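Local coordinates for nitronate monooxygenase family protein (Pseudomonas aeruginosa, PDB 4QIT) that oxidises alkyl nitronates, most probably propionate 3-nitronate in the cell, with molecular oxygen, using flavin mononucleotide bound in a TIM barrel, at residues P71-L76 against P133-F138; A87-W92 against P301-P306; G155-V160 against G175-V180; V276-R281 against F307-T312. The protein carries 1 engineered substitution. All coordinates share one frame; numbering follows the deposited sequence.

Contact 1: P71-L76 against P133-F138; sequences PFNVNL and PAAVSF. With FMN (flavin mononucleotide), chain C.
Ser137 and Asn73 meet on the face that lines the barrel interior, on the neighbouring parallel strands 135-139 and 72-77. The Ser137 hydroxyl donates to the amide oxygen of Asn73 (OG to OD1 2.9 Å), approaching from the flank at a C=O...donor angle of 110° and tilted out of the carbonyl plane. Asn73 ND2 is hydrogen-bonded to Ser46 OG and to a water that in turn donates to Ser137 OG. Two residues on, Asn75 holds CG anti to its backbone N (chi1 179°), which carries its amide toward the flavin: OD1 accepts from FMN N3 at 3.1 Å, while ND2 reaches FMN O2 through a water. The reverse face is apolar and lies against helices 54-65 and 124-131. There the Val74 and Pro133 side chains cross at about a right angle, Val74 CG2 3.7 Å from Pro133 CB, and Leu76 CD1 lies 3.9 Å from Val136 CG1. Between the faces runs the parallel ladder, with Val74 N to Ala135 O and Leu76 N to Ser137 O both 2.9 Å. The buried amide of Asn73 is thus satisfied by protein and water, whereas that of Asn75 receives the flavin N3-H directly and serves O2 through a water.

Contact 2: A87-W92 against P301-P306; sequences ARERAW and PLPDYP
The loop leading into helix 307-320 lays three consecutive residues, Pro301, Leu302 and Pro303, along one side of helix 86-101, where Arg88, Glu89 and Trp92 receive them. Leu302 puts its CD1 methyl over the face of the Trp92 indole, 3.7 Å from the centroid of the six-membered ring and 23° off the ring normal, a CH-pi contact. The two side chains run side by side and point the same way. Pro303 crosses the tryptophan at about a right angle, its CG 3.6 Å from Trp92 CB, and turns its CB to the aliphatic part of Glu89, 3.8 Å from CG.

Arg88 closes the outer margin. A bend at chi3 (-75°) folds its guanidinium back over the loop, and Pro301 CB then sits above the centre of that flat group, 3.6 Å from Arg88 CZ. At the edge of the same group, in its plane, Leu302 O takes a straight but long and weak hydrogen bond from Arg88 NH1 (3.4 Å, 165°). Two waters complete the join: one donates to Arg88 O and to Pro301 O, the other to Glu89 OE2 while accepting from Asp304 N at 2.9 Å. Glu89 OE2 also accepts from Asp85 N, and Asp304 forms a salt bridge with Arg80. Direct polar contact between helix and loop is therefore slight. The fit rests on proline and leucine carbons against flat indole and guanidinium surfaces, with one water joining two backbone carbonyls and another joining the Glu89 carboxylate to the Asp304 N-H.

Contact 3: G155-V160 against G175-V180; sequences GIRVLV and GADAVV
Val158 and Asp177 exchange two hydrogen bonds where strands 157-162 and 178-182 begin to pair. The amide of Val158 donates to the Asp177 carboxylate, nearly straight (N to OD2 2.8 Å, 168°), and meets the oxygen on its anti side. In return the backbone N of Asp177 donates to Val158 O, also at 2.8 Å and in the carbonyl plane. Asp177 CG stands anti to its own carbonyl carbon and beside its backbone N (chi1 -63°), a setting that brings the carboxylate back to the neighbouring strand. OD2 is additionally bonded to Gln152 NE2. Further along, ordinary parallel pairing takes over, with Val160 N to Ala178 O at 3.3 Å and Val180 N to Val160 O at 2.9 Å.

The charged pair is looser. Arg157 NH1 lies 4.4 Å from Asp177 OD1, which stands well out of the guanidinium plane, so only the charges sense each other. NH1 donates instead to a water at the edge of the group, and NE to Leu14 O.

Apolar contacts occupy both faces of the pair. On one, Leu159 splits its methyls between two partners: CD2 touches Ala178 CB at 3.6 Å and CD1 touches Val180 CG2 at 4.0 Å. On the other, Val160 CG2 meets Ala176 CB, both against Val171 of helix 165-173, the helix of this beta-alpha-beta crossover. A carboxylate thus stands in for a backbone carbonyl at the start of the ladder, and the local cluster of N-H donors round it would probably favour its ionised form.

Contact 4: V276-R281 against F307-T312; sequences VTMSGR and FVYDAT
Thr312 takes hold of the backbone of Met278: its hydroxyl donates to the carbonyl oxygen (OG1 to O 2.6 Å), and a chi1 of -65° places that hydroxyl beside its own backbone N while CG2 is turned to the methionine sulfur, 3.6 Å from SD. A water donating to both Thr277 O and Thr312 OG1 adds a second link. With CG anti to the backbone N, Met278 lies side by side with Tyr309, CG 3.9 Å from Tyr309 CE1; the bends at chi2 and chi3 turn the sulfur and its methyl. Met278 O lies at the ring edge, near its plane, 3.2 Å from Tyr309 CD1. Val308 fills the next position: CB lies 3.4 Å from Ser279 O, and CG1 is near Thr277 O and Gly280 N. Gly280, at positive phi (96°), brings its CA against Val308 CG2. In Ser279 the hydroxyl sits between backbone N and carbonyl carbon (chi1 72°), where OG accepts from Arg281 N at 3.1 Å. The result is an ST turn in the connection between the antiparallel strands 273-275 and 283-285, seated on the first turns of helix 307-320, with Tyr309 about 6 Å from the bound nitroethane, measured from its side chain.

How the contacts relate
The four contacts form two groups. Contacts 1 and 3, with centres about 9 Å apart, are continuous in the barrel sheet: strands 135-139 and 157-162 are neighbours, probably bonded by Val136 N to Arg157 O at 2.9 Å. Contacts 2 and 4, likewise about 9 Å apart between centres, meet where the loop 301-306 runs into helix 307-320, and Pro303 O packs 3.3 Å from Val308 CG2. Between the groups, contacts 1 and 4 lie on opposite sides of the chain's centre, about 25 Å apart between centres. Both approach the active site: Asn75 binds the flavin, and Tyr309 lies near nitroethane. Contact 2 is remote from the ligands, and contact 3 comes close through Val180, its side chain about 6 Å from FMN.

Contact 1: P71-L76 against P133-F138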
# COMPACT_ATOMS: atom_id res chain seq x y z
N PRO A 71 4.51 30.21 10.33
CA PRO A 71 5.24 29.50 9.27
C PRO A 71 4.31 28.79 8.31
O PRO A 71 3.27 28.28 8.71
CB PRO A 71 6.04 28.47 10.05
CG PRO A 71 6.30 29.16 11.37
CD PRO A 71 5.01 29.84 11.67
N PHE A 72 4.71 28.75 7.04
CA PHE A 72 4.02 27.94 6.03
C PHE A 72 5.03 27.37 5.05
O PHE A 72 6.21 27.73 5.05
CB PHE A 72 2.92 28.75 5.32
CG PHE A 72 3.42 29.97 4.60
CD1 PHE A 72 3.52 31.18 5.27
CD2 PHE A 72 3.79 29.91 3.27
CE1 PHE A 72 3.98 32.32 4.62
CE2 PHE A 72 4.25 31.05 2.61
CZ PHE A 72 4.35 32.26 3.29
N ASN A 73 4.54 26.47 4.20
CA ASN A 73 5.34 25.61 3.34
C ASN A 73 5.02 25.94 1.88
O ASN A 73 3.85 26.08 1.51
CB ASN A 73 4.98 24.16 3.69
CG ASN A 73 5.57 23.12 2.74
OD1 ASN A 73 6.65 23.29 2.16
ND2 ASN A 73 4.86 21.99 2.62
N VAL A 74 6.07 26.10 1.08
CA VAL A 74 5.92 26.38 -0.34
C VAL A 74 6.51 25.22 -1.13
O VAL A 74 7.68 24.88 -0.95
CB VAL A 74 6.59 27.71 -0.73
CG1 VAL A 74 6.51 27.93 -2.23
CG2 VAL A 74 5.93 28.86 0.02
N ASN A 75 5.70 24.61 -1.99
CA ASN A 75 6.09 23.37 -2.66
C ASN A 75 6.37 23.55 -4.15
O ASN A 75 5.62 24.24 -4.86
CB ASN A 75 4.99 22.33 -2.44
CG ASN A 75 5.28 21.00 -3.10
OD1 ASN A 75 4.83 20.75 -4.22
ND2 ASN A 75 6.02 20.13 -2.42
N LEU A 76 7.45 22.92 -4.61
CA LEU A 76 7.81 22.94 -6.03
C LEU A 76 8.09 21.54 -6.55
O LEU A 76 8.73 20.72 -5.87
CB LEU A 76 9.04 23.83 -6.26
CG LEU A 76 8.84 25.32 -5.91
CD1 LEU A 76 9.24 25.61 -4.47
CD2 LEU A 76 9.56 26.24 -6.89
N PRO A 133 10.10 31.84 2.68
CA PRO A 133 9.06 31.13 3.44
C PRO A 133 9.73 30.23 4.46
O PRO A 133 10.89 29.85 4.28
CB PRO A 133 8.35 30.31 2.36
CG PRO A 133 9.37 30.12 1.28
CD PRO A 133 10.20 31.37 1.29
N ALA A 134 9.03 29.89 5.54
CA ALA A 134 9.63 29.08 6.59
C ALA A 134 10.06 27.70 6.08
O ALA A 134 11.09 27.17 6.52
CB ALA A 134 8.67 28.93 7.76
N ALA A 135 9.28 27.13 5.17
CA ALA A 135 9.63 25.84 4.60
C ALA A 135 9.46 25.81 3.09
O ALA A 135 8.54 26.41 2.54
CB ALA A 135 8.81 24.73 5.25
N VAL A 136 10.39 25.13 2.42
CA VAL A 136 10.26 24.84 1.00
C VAL A 136 10.33 23.33 0.81
O VAL A 136 11.22 22.67 1.34
CB VAL A 136 11.35 25.54 0.16
CG1 VAL A 136 11.34 25.03 -1.29
CG2 VAL A 136 11.16 27.06 0.21
N SER A 137 9.37 22.77 0.07
CA SER A 137 9.31 21.33 -0.15
C SER A 137 9.43 20.99 -1.63
O SER A 137 9.05 21.79 -2.50
CB SER A 137 8.01 20.76 0.41
OG SER A 137 8.02 20.73 1.82
N PHE A 138 9.94 19.79 -1.92
CA PHE A 138 10.14 19.34 -3.28
C PHE A 138 9.52 17.97 -3.51
O PHE A 138 9.57 17.10 -2.63
CB PHE A 138 11.63 19.30 -3.63
CG PHE A 138 12.28 20.64 -3.57
CD1 PHE A 138 12.13 21.53 -4.62
CD2 PHE A 138 13.02 21.03 -2.46
CE1 PHE A 138 12.71 22.80 -4.58
CE2 PHE A 138 13.62 22.30 -2.41
CZ PHE A 138 13.46 23.18 -3.47
N1 FMN C . 2.19 16.70 -3.44
C2 FMN C . 3.09 17.62 -3.97
O2 FMN C . 4.28 17.52 -3.70
N3 FMN C . 2.66 18.67 -4.76
C4 FMN C . 1.32 18.77 -5.05
O4 FMN C . 0.89 19.68 -5.76
C4A FMN C . 0.43 17.85 -4.53
N5 FMN C . -0.90 17.98 -4.85
C5A FMN C . -1.83 17.10 -4.34
C6 FMN C . -3.16 17.29 -4.68
C7 FMN C . -4.13 16.44 -4.19
C7M FMN C . -5.55 16.72 -4.58
C8 FMN C . -3.76 15.37 -3.37
C8M FMN C . -4.81 14.43 -2.84
C9 FMN C . -2.42 15.19 -3.03
C9A FMN C . -1.43 16.06 -3.52
N10 FMN C . -0.08 15.91 -3.20
C10 FMN C . 0.85 16.81 -3.72
C1' FMN C . 0.37 14.76 -2.34
C2' FMN C . 0.47 15.12 -0.86
O2' FMN C . 1.63 15.90 -0.65
C3' FMN C . 0.59 13.88 0.00
O3' FMN C . 1.53 12.96 -0.51
C4' FMN C . -0.76 13.20 0.00
O4' FMN C . -1.79 14.17 -0.01
C5' FMN C . -0.89 12.37 1.27
O5' FMN C . -1.94 11.49 1.02
P FMN C . -3.39 11.71 1.65
O1P FMN C . -3.27 12.57 2.89
O2P FMN C . -3.95 10.35 1.92
O3P FMN C . -4.16 12.44 0.60
O HOH W 1 6.58 31.10 6.24
O HOH W 2 5.48 19.16 1.97
O HOH W 3 6.70 17.08 -2.13

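Contact 2: A87-W92 against P301-P306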
# COMPACT_ATOMS: atom_id res chain seq x y z
N ALA A 87 6.08 14.16 -32.43
CA ALA A 87 5.46 13.03 -33.10
C ALA A 87 4.63 12.19 -32.13
O ALA A 87 3.49 11.83 -32.43
CB ALA A 87 6.51 12.16 -33.79
N ARG A 88 5.21 11.89 -30.97
CA ARG A 88 4.51 11.10 -29.96
C ARG A 88 3.30 11.86 -29.42
O ARG A 88 2.24 11.28 -29.18
CB ARG A 88 5.47 10.71 -28.82
CG ARG A 88 4.89 9.67 -27.87
CD ARG A 88 5.92 9.14 -26.89
NE ARG A 88 6.85 8.19 -27.51
CZ ARG A 88 7.50 7.24 -26.84
NH1 ARG A 88 7.31 7.09 -25.54
NH2 ARG A 88 8.33 6.42 -27.49
N GLU A 89 3.47 13.17 -29.23
CA GLU A 89 2.36 14.00 -28.76
C GLU A 89 1.25 14.10 -29.81
O GLU A 89 0.06 14.08 -29.48
CB GLU A 89 2.89 15.38 -28.36
CG GLU A 89 3.81 15.30 -27.15
CD GLU A 89 4.83 16.42 -27.07
OE1 GLU A 89 4.65 17.45 -27.75
OE2 GLU A 89 5.81 16.25 -26.32
N ARG A 90 1.64 14.17 -31.08
CA ARG A 90 0.66 14.22 -32.16
C ARG A 90 -0.18 12.94 -32.17
O ARG A 90 -1.40 13.00 -32.31
CB ARG A 90 1.36 14.41 -33.51
CG ARG A 90 0.44 14.62 -34.69
CD ARG A 90 1.25 15.04 -35.91
NE ARG A 90 0.49 15.01 -37.15
CZ ARG A 90 0.92 15.53 -38.30
NH1 ARG A 90 2.10 16.13 -38.35
NH2 ARG A 90 0.17 15.46 -39.39
N ALA A 91 0.48 11.79 -32.01
CA ALA A 91 -0.22 10.51 -31.98
C ALA A 91 -1.17 10.41 -30.78
O ALA A 91 -2.26 9.83 -30.88
CB ALA A 91 0.78 9.35 -31.98
N TRP A 92 -0.75 10.98 -29.64
CA TRP A 92 -1.58 10.96 -28.44
C TRP A 92 -2.84 11.81 -28.65
O TRP A 92 -3.94 11.36 -28.34
CB TRP A 92 -0.78 11.46 -27.24
CG TRP A 92 -1.52 11.27 -25.95
CD1 TRP A 92 -2.12 12.22 -25.18
CD2 TRP A 92 -1.73 10.02 -25.28
NE1 TRP A 92 -2.71 11.65 -24.08
CE2 TRP A 92 -2.48 10.29 -24.12
CE3 TRP A 92 -1.37 8.70 -25.56
CZ2 TRP A 92 -2.87 9.29 -23.23
CZ3 TRP A 92 -1.75 7.70 -24.68
CH2 TRP A 92 -2.50 8.00 -23.53
N PRO A 301 2.06 5.15 -27.69
CA PRO A 301 2.97 5.40 -26.57
C PRO A 301 2.67 6.73 -25.87
O PRO A 301 2.34 7.74 -26.50
CB PRO A 301 4.35 5.45 -27.23
CG PRO A 301 4.20 4.60 -28.45
CD PRO A 301 2.80 4.85 -28.94
N LEU A 302 2.79 6.72 -24.55
CA LEU A 302 2.52 7.90 -23.75
C LEU A 302 3.60 8.95 -23.93
O LEU A 302 4.80 8.64 -23.81
CB LEU A 302 2.49 7.50 -22.28
CG LEU A 302 1.77 8.37 -21.26
CD1 LEU A 302 0.31 8.53 -21.64
CD2 LEU A 302 1.90 7.75 -19.87
N PRO A 303 3.21 10.22 -24.20
CA PRO A 303 4.20 11.31 -24.14
C PRO A 303 4.77 11.48 -22.73
O PRO A 303 4.31 10.84 -21.78
CB PRO A 303 3.37 12.55 -24.55
CG PRO A 303 2.20 11.99 -25.32
CD PRO A 303 1.89 10.67 -24.67
N ASP A 304 5.77 12.35 -22.59
CA ASP A 304 6.42 12.57 -21.32
C ASP A 304 5.53 13.42 -20.41
O ASP A 304 4.64 14.14 -20.87
CB ASP A 304 7.76 13.26 -21.57
CG ASP A 304 8.77 13.04 -20.47
OD1 ASP A 304 8.51 12.23 -19.54
OD2 ASP A 304 9.85 13.67 -20.54
N TYR A 305 5.76 13.31 -19.11
CA TYR A 305 5.24 14.28 -18.16
C TYR A 305 6.01 15.60 -18.35
O TYR A 305 7.22 15.58 -18.52
CB TYR A 305 5.46 13.74 -16.75
CG TYR A 305 5.02 14.66 -15.64
CD1 TYR A 305 3.70 14.66 -15.18
CD2 TYR A 305 5.93 15.51 -15.03
CE1 TYR A 305 3.30 15.50 -14.14
CE2 TYR A 305 5.54 16.37 -14.01
CZ TYR A 305 4.23 16.35 -13.57
OH TYR A 305 3.87 17.20 -12.54
N PRO A 306 5.32 16.75 -18.31
CA PRO A 306 3.90 16.96 -18.03
C PRO A 306 3.08 17.27 -19.30
O PRO A 306 1.95 17.78 -19.19
CB PRO A 306 3.94 18.20 -17.13
CG PRO A 306 5.03 19.04 -17.78
CD PRO A 306 6.05 18.04 -18.33
O HOH W 4 2.05 8.44 -29.01
O HOH W 5 6.69 14.11 -24.76

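Contact 3: G155-V160 against G175-V180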
# COMPACT_ATOMS: atom_id res chain seq x y z
N GLY A 155 17.71 30.56 6.23
CA GLY A 155 16.86 30.12 7.32
C GLY A 155 15.71 29.20 6.94
O GLY A 155 14.97 28.75 7.82
N ILE A 156 15.56 28.91 5.65
CA ILE A 156 14.48 28.05 5.17
C ILE A 156 14.70 26.58 5.53
O ILE A 156 15.81 26.05 5.37
CB ILE A 156 14.32 28.19 3.64
CG1 ILE A 156 14.09 29.65 3.24
CG2 ILE A 156 13.21 27.27 3.12
CD1 ILE A 156 14.26 29.92 1.76
N ARG A 157 13.66 25.91 6.03
CA ARG A 157 13.72 24.46 6.24
C ARG A 157 13.32 23.76 4.94
O ARG A 157 12.35 24.16 4.31
CB ARG A 157 12.77 24.03 7.36
CG ARG A 157 12.98 24.74 8.68
CD ARG A 157 14.38 24.55 9.21
NE ARG A 157 14.50 25.04 10.58
CZ ARG A 157 15.65 25.32 11.17
NH1 ARG A 157 16.80 25.18 10.52
NH2 ARG A 157 15.66 25.76 12.43
N VAL A 158 14.07 22.73 4.56
CA VAL A 158 13.83 22.06 3.27
C VAL A 158 13.34 20.63 3.46
O VAL A 158 13.99 19.81 4.13
CB VAL A 158 15.10 22.04 2.40
CG1 VAL A 158 14.86 21.24 1.11
CG2 VAL A 158 15.55 23.47 2.07
N LEU A 159 12.19 20.33 2.86
CA LEU A 159 11.63 18.97 2.91
C LEU A 159 11.64 18.38 1.50
O LEU A 159 11.45 19.11 0.52
CB LEU A 159 10.18 18.99 3.40
CG LEU A 159 9.79 19.70 4.70
CD1 LEU A 159 8.52 19.06 5.26
CD2 LEU A 159 10.88 19.69 5.73
N VAL A 160 11.84 17.07 1.40
CA VAL A 160 11.71 16.38 0.12
C VAL A 160 10.92 15.09 0.31
O VAL A 160 11.13 14.36 1.27
CB VAL A 160 13.09 16.05 -0.52
CG1 VAL A 160 12.91 15.44 -1.91
CG2 VAL A 160 13.97 17.28 -0.62
N GLY A 175 20.95 16.91 1.61
CA GLY A 175 21.08 17.77 2.78
C GLY A 175 19.78 18.31 3.36
O GLY A 175 19.81 19.25 4.15
N ALA A 176 18.65 17.71 2.98
CA ALA A 176 17.35 18.20 3.45
C ALA A 176 17.19 18.12 4.97
O ALA A 176 17.86 17.31 5.63
CB ALA A 176 16.22 17.43 2.76
N ASP A 177 16.30 18.94 5.51
CA ASP A 177 16.00 18.93 6.93
C ASP A 177 15.04 17.80 7.34
O ASP A 177 15.04 17.38 8.50
CB ASP A 177 15.40 20.27 7.35
CG ASP A 177 16.37 21.42 7.16
OD1 ASP A 177 17.27 21.58 8.01
OD2 ASP A 177 16.25 22.17 6.16
N ALA A 178 14.22 17.34 6.40
CA ALA A 178 13.28 16.26 6.69
C ALA A 178 12.84 15.56 5.42
O ALA A 178 12.89 16.14 4.34
CB ALA A 178 12.07 16.79 7.46
N VAL A 179 12.43 14.30 5.57
CA VAL A 179 11.91 13.51 4.46
C VAL A 179 10.42 13.31 4.67
O VAL A 179 9.96 12.99 5.78
CB VAL A 179 12.67 12.16 4.31
CG1 VAL A 179 12.50 11.28 5.55
CG2 VAL A 179 12.20 11.42 3.06
N VAL A 180 9.65 13.54 3.61
CA VAL A 180 8.22 13.24 3.64
C VAL A 180 8.04 11.86 3.03
O VAL A 180 8.22 11.66 1.82
CB VAL A 180 7.40 14.27 2.86
CG1 VAL A 180 5.92 13.91 2.89
CG2 VAL A 180 7.62 15.68 3.42
O HOH W 6 17.45 24.79 7.61

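Contact 4: V276-R281 against F307-T312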
# COMPACT_ATOMS: atom_id res chain seq x y z
N VAL A 276 -1.72 6.65 -15.00
CA VAL A 276 -0.68 7.44 -15.66
C VAL A 276 -1.23 8.21 -16.86
O VAL A 276 -0.53 9.05 -17.42
CB VAL A 276 0.50 6.58 -16.17
CG1 VAL A 276 1.15 5.84 -15.02
CG2 VAL A 276 0.06 5.63 -17.29
N THR A 277 -2.48 7.95 -17.23
CA THR A 277 -3.03 8.54 -18.46
C THR A 277 -3.57 9.96 -18.27
O THR A 277 -3.77 10.70 -19.24
CB THR A 277 -4.09 7.64 -19.11
OG1 THR A 277 -5.04 7.23 -18.12
CG2 THR A 277 -3.43 6.40 -19.72
N MET A 278 -3.80 10.35 -17.02
CA MET A 278 -4.22 11.72 -16.71
C MET A 278 -3.10 12.73 -16.94
O MET A 278 -3.30 13.76 -17.58
CB MET A 278 -4.71 11.79 -15.26
CG MET A 278 -5.25 13.16 -14.83
SD MET A 278 -7.00 13.42 -15.19
CE MET A 278 -7.73 12.24 -14.06
N SER A 279 -1.90 12.44 -16.42
CA SER A 279 -0.86 13.46 -16.39
C SER A 279 0.45 13.02 -17.01
O SER A 279 1.32 13.84 -17.26
CB SER A 279 -0.59 13.87 -14.95
OG SER A 279 0.09 12.83 -14.28
N GLY A 280 0.61 11.71 -17.21
CA GLY A 280 1.86 11.14 -17.67
C GLY A 280 2.73 10.62 -16.54
O GLY A 280 3.80 10.04 -16.78
N ARG A 281 2.28 10.82 -15.30
CA ARG A 281 2.97 10.30 -14.11
C ARG A 281 1.93 9.66 -13.21
O ARG A 281 0.81 10.18 -13.06
CB ARG A 281 3.68 11.42 -13.34
CG ARG A 281 5.21 11.36 -13.40
CD ARG A 281 5.81 12.48 -12.56
NE ARG A 281 7.26 12.37 -12.41
CZ ARG A 281 7.87 11.61 -11.50
NH1 ARG A 281 7.15 10.86 -10.68
NH2 ARG A 281 9.20 11.59 -11.42
N PHE A 307 3.63 16.98 -20.48
CA PHE A 307 2.92 17.23 -21.73
C PHE A 307 1.58 16.50 -21.77
O PHE A 307 0.60 17.04 -22.28
CB PHE A 307 3.78 16.83 -22.94
CG PHE A 307 5.09 17.57 -23.00
CD1 PHE A 307 5.17 18.82 -23.60
CD2 PHE A 307 6.25 17.00 -22.47
CE1 PHE A 307 6.38 19.50 -23.66
CE2 PHE A 307 7.46 17.68 -22.52
CZ PHE A 307 7.52 18.93 -23.11
N VAL A 308 1.53 15.28 -21.25
CA VAL A 308 0.28 14.54 -21.16
C VAL A 308 -0.78 15.33 -20.40
O VAL A 308 -1.94 15.41 -20.84
CB VAL A 308 0.47 13.16 -20.51
CG1 VAL A 308 -0.87 12.42 -20.37
CG2 VAL A 308 1.45 12.33 -21.32
N TYR A 309 -0.40 15.93 -19.28
CA TYR A 309 -1.37 16.72 -18.51
C TYR A 309 -1.89 17.93 -19.28
O TYR A 309 -3.04 18.32 -19.11
CB TYR A 309 -0.81 17.12 -17.14
CG TYR A 309 -1.91 17.38 -16.12
CD1 TYR A 309 -3.05 16.60 -16.09
CD2 TYR A 309 -1.80 18.41 -15.19
CE1 TYR A 309 -4.06 16.81 -15.17
CE2 TYR A 309 -2.82 18.64 -14.25
CZ TYR A 309 -3.94 17.83 -14.26
OH TYR A 309 -4.96 18.03 -13.34
N ASP A 310 -1.05 18.52 -20.14
CA ASP A 310 -1.50 19.63 -20.97
C ASP A 310 -2.64 19.16 -21.89
O ASP A 310 -3.63 19.87 -22.07
CB ASP A 310 -0.32 20.18 -21.78
CG ASP A 310 -0.64 21.51 -22.45
OD1 ASP A 310 -1.38 22.33 -21.86
OD2 ASP A 310 -0.14 21.75 -23.57
N ALA A 311 -2.50 17.97 -22.46
CA ALA A 311 -3.55 17.42 -23.31
C ALA A 311 -4.82 17.16 -22.50
O ALA A 311 -5.93 17.51 -22.91
CB ALA A 311 -3.07 16.13 -24.01
N THR A 312 -4.65 16.56 -21.33
CA THR A 312 -5.78 16.25 -20.47
C THR A 312 -6.50 17.52 -20.02
O THR A 312 -7.74 17.55 -20.00
CB THR A 312 -5.31 15.44 -19.25
OG1 THR A 312 -4.81 14.17 -19.71
CG2 THR A 312 -6.44 15.20 -18.25
O HOH W 7 -4.16 12.23 -21.67